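Local coordinates for protein thermophilic dibenzothiophene desulfurization enzyme C (Paenibacillus sp. A11-2, PDB 5XDC) that probably catalyses the FMNH2-dependent oxidation of dibenzothiophene by O2, first to the 5-oxide and then to the 5,5-dioxide, at residues T22-T27 / R50-L55; G148-N153 / D225-T230; F171-R176 / G182-A187; G265-A270 / I353-R358; E361-R366 / R371-D376. All coordinates share one frame; numbering follows the deposited sequence.

Contact 1 of 5, residues T22-T27 / R50-L55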
# COMPACT_ATOMS: atom_id res chain seq x y z
N THR B 22 -29.91 -14.23 9.15
CA THR B 22 -28.87 -14.57 10.11
C THR B 22 -28.94 -16.04 10.49
O THR B 22 -27.91 -16.72 10.57
CB THR B 22 -28.98 -13.68 11.34
OG1 THR B 22 -28.64 -12.33 10.99
CG2 THR B 22 -28.05 -14.13 12.46
N GLU B 23 -30.16 -16.55 10.72
CA GLU B 23 -30.30 -17.96 11.07
C GLU B 23 -29.92 -18.85 9.89
O GLU B 23 -29.26 -19.87 10.08
CB GLU B 23 -31.74 -18.25 11.52
CG GLU B 23 -31.96 -19.70 11.96
CD GLU B 23 -30.93 -20.19 12.96
OE1 GLU B 23 -30.20 -21.16 12.65
OE2 GLU B 23 -30.83 -19.59 14.05
N LEU B 24 -30.33 -18.48 8.67
CA LEU B 24 -29.90 -19.24 7.50
C LEU B 24 -28.37 -19.30 7.43
O LEU B 24 -27.79 -20.38 7.25
CB LEU B 24 -30.46 -18.61 6.22
CG LEU B 24 -31.93 -18.89 5.90
CD1 LEU B 24 -32.38 -17.96 4.80
CD2 LEU B 24 -32.14 -20.33 5.49
N ALA B 25 -27.71 -18.15 7.58
CA ALA B 25 -26.25 -18.08 7.51
C ALA B 25 -25.60 -18.96 8.58
O ALA B 25 -24.59 -19.63 8.32
CB ALA B 25 -25.81 -16.63 7.66
N LYS B 26 -26.15 -18.94 9.79
CA LYS B 26 -25.70 -19.83 10.85
C LYS B 26 -25.68 -21.29 10.39
O LYS B 26 -24.69 -22.00 10.58
CB LYS B 26 -26.61 -19.65 12.06
CG LYS B 26 -26.06 -20.12 13.39
CD LYS B 26 -26.81 -19.49 14.59
CE LYS B 26 -26.90 -17.96 14.46
NZ LYS B 26 -27.11 -17.22 15.74
N THR B 27 -26.78 -21.76 9.79
CA THR B 27 -26.82 -23.14 9.35
C THR B 27 -25.82 -23.39 8.23
O THR B 27 -25.18 -24.45 8.17
CB THR B 27 -28.23 -23.53 8.91
OG1 THR B 27 -28.59 -22.88 7.69
CG2 THR B 27 -29.25 -23.17 9.99
N ARG B 50 -35.65 -21.09 -0.15
CA ARG B 50 -37.01 -21.09 -0.66
C ARG B 50 -38.03 -21.08 0.48
O ARG B 50 -38.97 -20.28 0.47
CB ARG B 50 -37.24 -22.30 -1.56
CG ARG B 50 -36.67 -22.19 -2.96
CD ARG B 50 -37.16 -23.36 -3.83
NE ARG B 50 -36.73 -23.23 -5.22
CZ ARG B 50 -35.60 -23.74 -5.73
NH1 ARG B 50 -34.76 -24.44 -4.98
NH2 ARG B 50 -35.30 -23.54 -7.01
N ARG B 51 -37.83 -21.94 1.48
CA ARG B 51 -38.77 -22.04 2.60
C ARG B 51 -38.77 -20.79 3.46
O ARG B 51 -39.77 -20.51 4.13
CB ARG B 51 -38.44 -23.26 3.47
CG ARG B 51 -38.65 -24.60 2.79
CD ARG B 51 -38.53 -25.76 3.78
NE ARG B 51 -37.25 -25.82 4.47
CZ ARG B 51 -36.17 -26.46 4.03
NH1 ARG B 51 -36.19 -27.09 2.86
NH2 ARG B 51 -35.06 -26.47 4.75
N SER B 52 -37.69 -20.01 3.43
CA SER B 52 -37.54 -18.86 4.32
C SER B 52 -38.43 -17.70 3.92
O SER B 52 -38.70 -16.83 4.76
CB SER B 52 -36.08 -18.40 4.32
OG SER B 52 -35.82 -17.64 3.16
N GLY B 53 -38.88 -17.65 2.67
CA GLY B 53 -39.62 -16.51 2.16
C GLY B 53 -38.78 -15.35 1.67
O GLY B 53 -39.31 -14.47 0.98
N LEU B 54 -37.47 -15.32 1.95
CA LEU B 54 -36.68 -14.14 1.63
C LEU B 54 -36.53 -13.89 0.13
O LEU B 54 -36.25 -12.75 -0.26
CB LEU B 54 -35.30 -14.23 2.29
CG LEU B 54 -35.28 -14.27 3.82
CD1 LEU B 54 -33.83 -14.25 4.30
CD2 LEU B 54 -36.07 -13.13 4.43
N LEU B 55 -36.73 -14.89 -0.73
CA LEU B 55 -36.68 -14.62 -2.16
C LEU B 55 -37.75 -13.62 -2.59
O LEU B 55 -37.63 -13.01 -3.65
CB LEU B 55 -36.80 -15.91 -2.97
CG LEU B 55 -35.70 -16.96 -2.76
CD1 LEU B 55 -36.07 -18.35 -3.31
CD2 LEU B 55 -34.37 -16.51 -3.37
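Leu24 and Ser52 are brought together by two quite different first torsions. In Leu24, CG sits anti to the carbonyl carbon (chi1 -77°), which extends the branch from helix 16-38 toward the end of helix 43-52. In Ser52, OG lies between the backbone N and the carbonyl carbon (chi1 79°), folded back over its own chain. Leu24 CD1 rests against both atoms of the serine side chain, 3.8 Å from Ser52 CB. The same methyl also meets Leu54 CD1 at 4.0 Å, branch end to branch end, and Ala48 borders Leu24 as well. Leu54 reaches helix 16-38 further back, against Ala17, Val20 and Ala21.

The polar work is done within the second segment. Ser52 OG accepts from Leu54 N at 3.1 Å with an almost straight N-H (170°), an ST turn, and donates to Ile49 O. This turn spans Gly53, which follows the helix with positive phi. A valine in place of Ser52 would probably leave Leu54 N and Ile49 O without their shared partner, and the turn that presents Leu54 to Leu24 could lose its shape. The contact thus illustrates a division of labour in the N-terminal helical domain of the acyl-CoA dehydrogenase fold: one hydroxyl ties the turn after the helix together, while across the contact the leucine methyls and the serine CB and OG only pack against one another.

Contact 2 of 5, residues G148-N153 / D225-T230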
# COMPACT_ATOMS: atom_id res chain seq x y z
N GLY B 148 -44.60 -13.72 -33.17
CA GLY B 148 -43.96 -12.83 -32.22
C GLY B 148 -43.07 -13.53 -31.21
O GLY B 148 -42.43 -12.86 -30.40
N SER B 149 -43.05 -14.86 -31.22
CA SER B 149 -42.09 -15.60 -30.42
C SER B 149 -40.70 -15.46 -31.04
O SER B 149 -40.53 -14.98 -32.17
CB SER B 149 -42.46 -17.08 -30.33
OG SER B 149 -43.68 -17.28 -29.63
N TYR B 150 -39.69 -15.89 -30.29
CA TYR B 150 -38.32 -15.94 -30.79
C TYR B 150 -37.76 -17.33 -30.56
O TYR B 150 -38.05 -17.97 -29.55
CB TYR B 150 -37.41 -14.90 -30.10
CG TYR B 150 -37.55 -13.50 -30.65
CD1 TYR B 150 -36.83 -13.11 -31.76
CD2 TYR B 150 -38.40 -12.58 -30.06
CE1 TYR B 150 -36.95 -11.84 -32.28
CE2 TYR B 150 -38.52 -11.29 -30.58
CZ TYR B 150 -37.80 -10.94 -31.69
OH TYR B 150 -37.91 -9.67 -32.22
N GLU B 151 -36.97 -17.80 -31.51
CA GLU B 151 -36.25 -19.05 -31.37
C GLU B 151 -34.82 -18.73 -30.96
O GLU B 151 -34.13 -17.97 -31.65
CB GLU B 151 -36.27 -19.86 -32.67
CG GLU B 151 -35.67 -21.26 -32.49
CD GLU B 151 -35.41 -21.95 -33.80
OE1 GLU B 151 -34.26 -22.33 -34.06
OE2 GLU B 151 -36.37 -22.11 -34.58
N ILE B 152 -34.40 -19.31 -29.83
CA ILE B 152 -33.09 -19.03 -29.23
C ILE B 152 -32.15 -20.17 -29.55
O ILE B 152 -32.49 -21.34 -29.31
CB ILE B 152 -33.20 -18.84 -27.71
CG1 ILE B 152 -34.33 -17.88 -27.35
CG2 ILE B 152 -31.87 -18.36 -27.14
CD1 ILE B 152 -34.17 -16.51 -27.94
N ASN B 153 -30.94 -19.84 -30.01
CA ASN B 153 -29.92 -20.83 -30.32
C ASN B 153 -28.54 -20.35 -29.86
O ASN B 153 -28.17 -19.20 -30.10
CB ASN B 153 -29.84 -21.12 -31.81
CG ASN B 153 -31.03 -21.89 -32.31
OD1 ASN B 153 -31.15 -23.08 -32.05
ND2 ASN B 153 -31.91 -21.20 -33.02
N ASP B 225 -45.44 -13.55 -24.27
CA ASP B 225 -45.76 -13.10 -22.92
C ASP B 225 -44.59 -13.28 -21.97
O ASP B 225 -44.69 -12.89 -20.80
CB ASP B 225 -47.01 -13.83 -22.38
CG ASP B 225 -46.86 -15.34 -22.33
OD1 ASP B 225 -46.21 -15.90 -23.23
OD2 ASP B 225 -47.41 -15.97 -21.40
N GLU B 226 -43.47 -13.83 -22.45
CA GLU B 226 -42.27 -14.00 -21.64
C GLU B 226 -41.20 -12.96 -21.95
O GLU B 226 -40.22 -12.85 -21.20
CB GLU B 226 -41.70 -15.41 -21.86
CG GLU B 226 -42.68 -16.50 -21.45
CD GLU B 226 -42.26 -17.91 -21.86
OE1 GLU B 226 -41.60 -18.07 -22.92
OE2 GLU B 226 -42.62 -18.86 -21.12
N LEU B 227 -41.35 -12.21 -23.03
CA LEU B 227 -40.40 -11.18 -23.41
C LEU B 227 -40.46 -9.99 -22.47
O LEU B 227 -41.54 -9.57 -22.02
CB LEU B 227 -40.66 -10.74 -24.84
CG LEU B 227 -40.53 -11.88 -25.85
CD1 LEU B 227 -41.12 -11.47 -27.18
CD2 LEU B 227 -39.08 -12.25 -26.01
N LEU B 228 -39.29 -9.45 -22.17
CA LEU B 228 -39.14 -8.30 -21.28
C LEU B 228 -38.86 -7.09 -22.15
O LEU B 228 -37.74 -6.91 -22.64
CB LEU B 228 -38.04 -8.55 -20.26
CG LEU B 228 -38.31 -9.72 -19.34
CD1 LEU B 228 -37.04 -10.12 -18.59
CD2 LEU B 228 -39.44 -9.37 -18.38
N GLY B 229 -39.88 -6.26 -22.34
CA GLY B 229 -39.77 -5.13 -23.23
C GLY B 229 -39.67 -5.56 -24.68
O GLY B 229 -39.92 -6.72 -25.05
N THR B 230 -39.28 -4.61 -25.50
CA THR B 230 -39.12 -4.82 -26.92
C THR B 230 -37.66 -5.02 -27.26
O THR B 230 -36.78 -4.69 -26.45
CB THR B 230 -39.68 -3.61 -27.68
OG1 THR B 230 -38.93 -2.44 -27.34
CG2 THR B 230 -41.13 -3.38 -27.31
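Leu227 and Tyr150 meet in the middle beta domain of the acyl-CoA dehydrogenase fold, where the loop after strand 220-222 packs beside strand 150-153. The close part is small: both methyls of Leu227 on one ring atom, and one of them against a backbone carbonyl oxygen. CD1 and CD2 each lie 4.1 Å from Tyr150 CD2, and CD1 comes in at the rim of the ring, near its plane. The two side chains cross at about a right angle. In Tyr150, CG is anti to the carbonyl carbon (chi1 -80°), a setting that swings the ring out to the leucine although its CB does not point there. The phenol OH continues to Asp177 through a weak hydrogen bond, and Pro231 also touches the tyrosine.

The outer side is looser and polar. Asp225 and Thr230, at the two ends of the loop segment, lie toward solvent. The first three residues of the segment are held by other parts of the chain: Gln109 NE2, from helix 107-119, donates to the carbonyl oxygens of both Asp225 and Leu227, while Glu226 forms a salt bridge with Arg193. The closest approach between the segments joins the turn before the strand to the leucine, with Gly148 O 3.7 Å from Leu227 CD1.

Contact 3 of 5, residues F171-R176 / G182-A187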
# COMPACT_ATOMS: atom_id res chain seq x y z
N PHE B 171 -30.85 -13.72 -22.26
CA PHE B 171 -30.53 -12.64 -23.18
C PHE B 171 -30.05 -13.21 -24.50
O PHE B 171 -29.29 -14.18 -24.52
CB PHE B 171 -29.45 -11.73 -22.60
CG PHE B 171 -29.90 -10.95 -21.40
CD1 PHE B 171 -29.86 -11.52 -20.15
CD2 PHE B 171 -30.33 -9.65 -21.53
CE1 PHE B 171 -30.28 -10.81 -19.03
CE2 PHE B 171 -30.75 -8.94 -20.41
CZ PHE B 171 -30.70 -9.52 -19.17
N ALA B 172 -30.48 -12.59 -25.60
CA ALA B 172 -30.07 -13.01 -26.94
C ALA B 172 -30.08 -11.81 -27.86
O ALA B 172 -30.66 -10.77 -27.54
CB ALA B 172 -30.98 -14.12 -27.48
N VAL B 173 -29.43 -11.95 -29.01
CA VAL B 173 -29.37 -10.89 -30.02
C VAL B 173 -30.18 -11.33 -31.23
O VAL B 173 -30.04 -12.46 -31.71
CB VAL B 173 -27.94 -10.56 -30.44
CG1 VAL B 173 -27.25 -9.80 -29.33
CG2 VAL B 173 -27.17 -11.82 -30.80
N THR B 174 -31.00 -10.42 -31.75
CA THR B 174 -31.84 -10.77 -32.88
C THR B 174 -31.00 -11.09 -34.11
O THR B 174 -29.95 -10.47 -34.35
CB THR B 174 -32.82 -9.63 -33.21
OG1 THR B 174 -32.09 -8.44 -33.53
CG2 THR B 174 -33.78 -9.38 -32.06
N SER B 175 -31.47 -12.06 -34.88
CA SER B 175 -30.83 -12.55 -36.08
C SER B 175 -31.91 -12.90 -37.10
O SER B 175 -33.00 -13.34 -36.73
CB SER B 175 -29.96 -13.77 -35.79
OG SER B 175 -29.38 -14.29 -36.98
N ARG B 176 -31.59 -12.71 -38.38
CA ARG B 176 -32.56 -12.95 -39.45
C ARG B 176 -33.87 -12.23 -39.16
O ARG B 176 -34.96 -12.77 -39.33
CB ARG B 176 -32.78 -14.45 -39.66
CG ARG B 176 -31.49 -15.19 -39.99
CD ARG B 176 -31.69 -16.70 -40.11
NE ARG B 176 -30.45 -17.36 -40.49
CZ ARG B 176 -29.46 -17.67 -39.64
NH1 ARG B 176 -29.57 -17.37 -38.35
NH2 ARG B 176 -28.37 -18.28 -40.09
N GLY B 182 -29.18 -7.73 -34.39
CA GLY B 182 -28.29 -7.22 -33.37
C GLY B 182 -28.96 -6.50 -32.22
O GLY B 182 -28.27 -5.82 -31.45
N ARG B 183 -30.27 -6.62 -32.08
CA ARG B 183 -31.00 -6.01 -30.98
C ARG B 183 -31.11 -7.00 -29.83
O ARG B 183 -31.38 -8.18 -30.05
CB ARG B 183 -32.39 -5.57 -31.43
CG ARG B 183 -32.38 -4.63 -32.64
CD ARG B 183 -33.79 -4.16 -32.99
NE ARG B 183 -34.59 -5.25 -33.54
CZ ARG B 183 -35.92 -5.28 -33.55
NH1 ARG B 183 -36.63 -4.28 -33.04
NH2 ARG B 183 -36.55 -6.32 -34.07
N ILE B 184 -30.90 -6.52 -28.61
CA ILE B 184 -30.92 -7.43 -27.47
C ILE B 184 -32.36 -7.71 -27.08
O ILE B 184 -33.15 -6.79 -26.87
CB ILE B 184 -30.14 -6.85 -26.29
CG1 ILE B 184 -28.65 -6.74 -26.64
CG2 ILE B 184 -30.31 -7.76 -25.08
CD1 ILE B 184 -27.84 -5.94 -25.63
N VAL B 185 -32.70 -8.98 -26.96
CA VAL B 185 -33.97 -9.37 -26.37
C VAL B 185 -33.70 -10.10 -25.07
O VAL B 185 -32.70 -10.82 -24.92
CB VAL B 185 -34.83 -10.25 -27.30
CG1 VAL B 185 -35.29 -9.46 -28.51
CG2 VAL B 185 -34.08 -11.49 -27.71
N ALA B 186 -34.60 -9.90 -24.13
CA ALA B 186 -34.54 -10.50 -22.82
C ALA B 186 -35.88 -11.17 -22.55
O ALA B 186 -36.92 -10.72 -23.01
CB ALA B 186 -34.24 -9.47 -21.72
N ALA B 187 -35.83 -12.25 -21.78
CA ALA B 187 -37.04 -13.00 -21.46
C ALA B 187 -36.84 -13.75 -20.16
O ALA B 187 -35.71 -13.97 -19.71
CB ALA B 187 -37.41 -13.98 -22.59
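The ring of Phe171 meets Ile184 at its edge, CD2 lying 4.0 Å from Ile184 CG2 near the ring plane; Ala186 CB touches the ring, 3.8 Å from Phe171 CE2. Tyr100 adds an edge-to-face ring partner, and the side chain of Ser129, an FMN-binding residue, is about 4 Å away. Phe171, Ile184 and Ala186 point to one face of the beta hairpin of strands 167-174 and 184-190. Ala172 and Val185, an antiparallel hydrogen-bonded pair, turn their side chains to the other face, Val185 N reaching Ala172 O at 2.8 Å.

Toward the hairpin loop, Thr174 N donates to Arg183 O, and Thr174 O accepts from Gly182 N at 2.8 Å. With OG1 between backbone N and carbonyl carbon (chi1 60°), the hydroxyl also accepts from Arg183 N at 3.0 Å and donates to Gly180 O, a carbonyl shared with Arg183 NE. A valine at Thr174 is likely to strip Arg183 N of its acceptor and Gly180 O of one donor, freeing the loop to shift. Arg183 also makes a salt bridge to Asp177. Backbone bonds thus run throughout the contact, and at the loop end a side-chain hydroxyl is added to them.

Contact 4 of 5, residues G265-A270 / I353-R358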
# COMPACT_ATOMS: atom_id res chain seq x y z
N GLY B 265 -16.78 -12.10 7.22
CA GLY B 265 -16.67 -13.49 7.61
C GLY B 265 -15.23 -13.93 7.81
O GLY B 265 -14.91 -14.65 8.76
N ALA B 266 -14.34 -13.49 6.91
CA ALA B 266 -12.93 -13.82 7.02
C ALA B 266 -12.34 -13.23 8.30
O ALA B 266 -11.58 -13.90 9.02
CB ALA B 266 -12.19 -13.28 5.80
N LEU B 267 -12.64 -11.98 8.59
CA LEU B 267 -12.06 -11.34 9.76
C LEU B 267 -12.52 -12.03 11.05
O LEU B 267 -11.71 -12.27 11.95
CB LEU B 267 -12.41 -9.85 9.77
CG LEU B 267 -11.53 -8.86 10.54
CD1 LEU B 267 -10.08 -8.96 10.17
CD2 LEU B 267 -12.06 -7.44 10.29
N GLU B 268 -13.81 -12.34 11.14
CA GLU B 268 -14.33 -13.03 12.33
C GLU B 268 -13.74 -14.43 12.45
O GLU B 268 -13.37 -14.86 13.55
CB GLU B 268 -15.85 -13.11 12.29
CG GLU B 268 -16.56 -11.78 12.46
CD GLU B 268 -16.51 -11.26 13.89
OE1 GLU B 268 -15.79 -11.85 14.74
OE2 GLU B 268 -17.21 -10.27 14.17
N GLU B 269 -13.64 -15.16 11.34
CA GLU B 269 -13.07 -16.51 11.41
C GLU B 269 -11.61 -16.46 11.83
O GLU B 269 -11.15 -17.30 12.61
CB GLU B 269 -13.22 -17.21 10.05
CG GLU B 269 -12.56 -18.58 9.94
CD GLU B 269 -13.36 -19.69 10.61
OE1 GLU B 269 -12.91 -20.86 10.54
OE2 GLU B 269 -14.41 -19.40 11.22
N ALA B 270 -10.86 -15.50 11.30
CA ALA B 270 -9.47 -15.33 11.71
C ALA B 270 -9.40 -15.03 13.20
O ALA B 270 -8.61 -15.64 13.93
CB ALA B 270 -8.82 -14.23 10.89
N ILE B 353 -9.62 -8.38 -0.90
CA ILE B 353 -8.49 -9.09 -1.50
C ILE B 353 -7.26 -9.00 -0.58
O ILE B 353 -6.54 -9.98 -0.41
CB ILE B 353 -8.21 -8.56 -2.91
CG1 ILE B 353 -9.35 -8.91 -3.88
CG2 ILE B 353 -6.88 -9.09 -3.47
CD1 ILE B 353 -9.64 -10.40 -4.04
N GLU B 354 -7.03 -7.83 0.03
CA GLU B 354 -5.91 -7.68 0.96
C GLU B 354 -6.12 -8.49 2.22
O GLU B 354 -5.23 -9.23 2.67
CB GLU B 354 -5.71 -6.20 1.32
CG GLU B 354 -5.24 -5.35 0.18
CD GLU B 354 -5.03 -3.89 0.58
OE1 GLU B 354 -5.29 -3.54 1.75
OE2 GLU B 354 -4.62 -3.09 -0.29
N LEU B 355 -7.31 -8.38 2.81
CA LEU B 355 -7.60 -8.96 4.12
C LEU B 355 -7.56 -10.48 4.09
O LEU B 355 -7.01 -11.12 5.00
CB LEU B 355 -8.97 -8.43 4.54
CG LEU B 355 -9.75 -8.88 5.76
CD1 LEU B 355 -10.81 -7.79 6.02
CD2 LEU B 355 -10.39 -10.23 5.53
N THR B 356 -8.15 -11.09 3.07
CA THR B 356 -8.25 -12.54 3.06
C THR B 356 -6.89 -13.21 2.90
O THR B 356 -6.74 -14.37 3.28
CB THR B 356 -9.20 -13.02 1.96
OG1 THR B 356 -8.80 -12.50 0.69
CG2 THR B 356 -10.63 -12.58 2.27
N SER B 357 -5.91 -12.47 2.38
CA SER B 357 -4.54 -12.96 2.25
C SER B 357 -3.70 -12.60 3.46
O SER B 357 -3.02 -13.46 4.03
CB SER B 357 -3.90 -12.39 0.98
OG SER B 357 -2.54 -12.76 0.91
N ARG B 358 -3.76 -11.34 3.90
CA ARG B 358 -2.84 -10.87 4.93
C ARG B 358 -3.21 -11.34 6.33
O ARG B 358 -2.34 -11.35 7.20
CB ARG B 358 -2.78 -9.34 4.90
CG ARG B 358 -2.03 -8.80 3.69
CD ARG B 358 -2.13 -7.29 3.62
NE ARG B 358 -1.68 -6.78 2.33
CZ ARG B 358 -1.85 -5.52 1.93
NH1 ARG B 358 -2.45 -4.64 2.72
NH2 ARG B 358 -1.40 -5.15 0.73
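Ala266 O accepts from Ala270 N at 2.9 Å, one of the shortest polar bonds here, and it runs within its own helix, as do the other backbone-to-backbone bonds within the two segments. Helices 247-276 and 331-363 belong to the C-terminal helical bundle of the acyl-CoA dehydrogenase fold; the segments of these helices run nearly parallel, 21° apart, with axes 9.7 Å from each other. Between them the side chains meet through carbon atoms. Ala266 is the small residue of the interface, and its CB meets Leu355 CD2 at 3.6 Å and Thr356 CG2 at 3.9 Å.

Leu355 reaches across because CG is anti to its backbone N (chi1 173°); its second methyl, CD1, comes to 4.4 Å from Leu267 CD1. Thr356 offers its methyl to the alanine, while OG1 bonds back to Val352 O, so the hydroxyl is satisfied inside its own helix. Phe378 touches both Ala266 and Thr356, and Phe302 packs on Leu355. The far side of helix 331-363 faces a second subunit, where Ser357 OG bonds to Trp379 of that neighbouring chain; Phe402 of a third subunit packs on Leu267. Leu355 CD2 also lies against the opposite backbone, 4.2 Å from Leu267 N.

Contact 5 of 5, residues E361-R366 / R371-D376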
# COMPACT_ATOMS: atom_id res chain seq x y z
N GLU B 361 -0.94 -13.63 8.26
CA GLU B 361 0.20 -13.10 8.99
C GLU B 361 -0.13 -12.92 10.47
O GLU B 361 0.76 -13.06 11.32
CB GLU B 361 0.62 -11.77 8.35
CG GLU B 361 1.94 -11.21 8.83
CD GLU B 361 2.38 -9.99 8.03
OE1 GLU B 361 2.60 -8.94 8.66
OE2 GLU B 361 2.54 -10.09 6.79
N ALA B 362 -1.39 -12.65 10.79
CA ALA B 362 -1.81 -12.52 12.17
C ALA B 362 -2.03 -13.87 12.83
O ALA B 362 -1.84 -14.00 14.04
CB ALA B 362 -3.10 -11.70 12.26
N MET B 363 -2.41 -14.89 12.06
CA MET B 363 -2.76 -16.19 12.61
C MET B 363 -1.55 -17.10 12.81
O MET B 363 -1.54 -17.89 13.76
CB MET B 363 -3.78 -16.89 11.70
CG MET B 363 -5.15 -16.24 11.71
SD MET B 363 -6.39 -17.17 10.80
CE MET B 363 -5.85 -16.82 9.14
N GLY B 364 -0.56 -17.02 11.92
CA GLY B 364 0.67 -17.78 12.04
C GLY B 364 0.68 -19.03 11.18
O GLY B 364 -0.30 -19.39 10.51
N ALA B 365 1.81 -19.73 11.25
CA ALA B 365 2.12 -20.78 10.29
C ALA B 365 1.11 -21.92 10.33
O ALA B 365 0.80 -22.51 9.29
CB ALA B 365 3.53 -21.32 10.55
N ARG B 366 0.61 -22.28 11.52
CA ARG B 366 -0.25 -23.44 11.60
C ARG B 366 -1.57 -23.22 10.88
O ARG B 366 -2.20 -24.20 10.48
CB ARG B 366 -0.49 -23.81 13.06
CG ARG B 366 0.75 -24.36 13.76
CD ARG B 366 0.61 -24.21 15.27
NE ARG B 366 -0.47 -25.04 15.80
CZ ARG B 366 -1.22 -24.74 16.86
NH1 ARG B 366 -1.02 -23.61 17.53
NH2 ARG B 366 -2.17 -25.58 17.25
N ARG B 371 -4.28 -27.72 6.05
CA ARG B 371 -5.18 -27.45 4.93
C ARG B 371 -6.63 -27.49 5.38
O ARG B 371 -7.46 -26.71 4.90
CB ARG B 371 -4.95 -28.46 3.80
CG ARG B 371 -5.81 -28.26 2.55
CD ARG B 371 -5.68 -29.44 1.56
NE ARG B 371 -5.95 -30.72 2.22
CZ ARG B 371 -7.17 -31.20 2.48
NH1 ARG B 371 -8.26 -30.52 2.15
NH2 ARG B 371 -7.29 -32.37 3.10
N GLN B 372 -6.95 -28.40 6.31
CA GLN B 372 -8.34 -28.62 6.72
C GLN B 372 -8.96 -27.38 7.37
O GLN B 372 -10.18 -27.24 7.36
CB GLN B 372 -8.41 -29.80 7.70
N PHE B 373 -8.15 -26.50 7.97
CA PHE B 373 -8.70 -25.26 8.49
C PHE B 373 -9.55 -24.57 7.43
O PHE B 373 -10.66 -24.08 7.72
CB PHE B 373 -7.54 -24.37 8.97
CG PHE B 373 -7.96 -23.02 9.52
CD1 PHE B 373 -9.20 -22.83 10.12
CD2 PHE B 373 -7.10 -21.94 9.44
CE1 PHE B 373 -9.56 -21.59 10.61
CE2 PHE B 373 -7.46 -20.70 9.94
CZ PHE B 373 -8.69 -20.53 10.52
N GLY B 374 -9.07 -24.54 6.19
CA GLY B 374 -9.89 -24.10 5.08
C GLY B 374 -10.09 -22.60 4.97
O GLY B 374 -11.00 -22.16 4.28
N PHE B 375 -9.24 -21.81 5.62
CA PHE B 375 -9.44 -20.37 5.63
C PHE B 375 -9.24 -19.76 4.26
O PHE B 375 -9.81 -18.69 3.97
CB PHE B 375 -8.47 -19.74 6.65
CG PHE B 375 -8.64 -18.25 6.80
CD1 PHE B 375 -9.60 -17.74 7.64
CD2 PHE B 375 -7.84 -17.37 6.09
CE1 PHE B 375 -9.76 -16.39 7.77
CE2 PHE B 375 -8.00 -16.02 6.23
CZ PHE B 375 -8.96 -15.54 7.07
N ASP B 376 -8.47 -20.41 3.40
CA ASP B 376 -8.23 -19.92 2.06
C ASP B 376 -9.50 -19.82 1.23
O ASP B 376 -9.46 -19.18 0.18
CB ASP B 376 -7.23 -20.82 1.35
CG ASP B 376 -7.73 -22.22 1.19
OD1 ASP B 376 -7.95 -22.90 2.22
OD2 ASP B 376 -7.88 -22.67 0.04
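Met363 meets Phe373 and Phe375 through two kinds of contact, sorted by which atom of the thioether is used. The first is CH-pi. The methyl CE stands over the centre of the Phe375 ring, 3.7 Å from its centroid and 12° off the normal, with all six ring carbons close by. The bend at the end of the methionine (chi3 -73°) places it there.

The second is Met-aromatic. SD approaches the edge of Phe373, in the ring plane (86° off the normal), with CE2 at 3.8 Å; the same sulfur also lies over the Phe375 face, 4.6 Å from the centroid. Hence one sulfur faces the rim of one ring and the face of another.

Aromatic neighbours complete the cluster. Phe375 CB rests on a face of Phe373, Tyr273 stacks with Phe373, and Tyr360 meets Phe375 edge-to-face. Just beyond Met363 the helix breaks at Gly364 and leads into Ala365 and Arg366, both FMN-binding residues; a bound indole touches Ala365. Across the two segments the cohesion is probably dispersive for the most part, with a weak electrostatic share: a polarisable sulfur beside ring hydrogens and a methyl against a pi cloud join the end of helix 331-363 to the loop before helix 376-385, next to the turn that carries two FMN-binding residues.

From the N terminus, contact 1 closes first, joining helices 16-38 and 43-52 of the N-terminal helical domain over 22 intervening residues. Contact 2 then spans 71 residues of the beta domain, and contact 3, a hairpin with only five residues between its segments, is nested inside that loop. The two touch, Leu228 N probably bonding to Ala186 O, and both reach the same sheet. After them, in series, contact 4 closes an 82-residue loop between bundle helices, followed at once by the short-range contact 5. These last two share helix 331-363, pack directly on each other, and lie across the chain's centre from contacts 2 and 3.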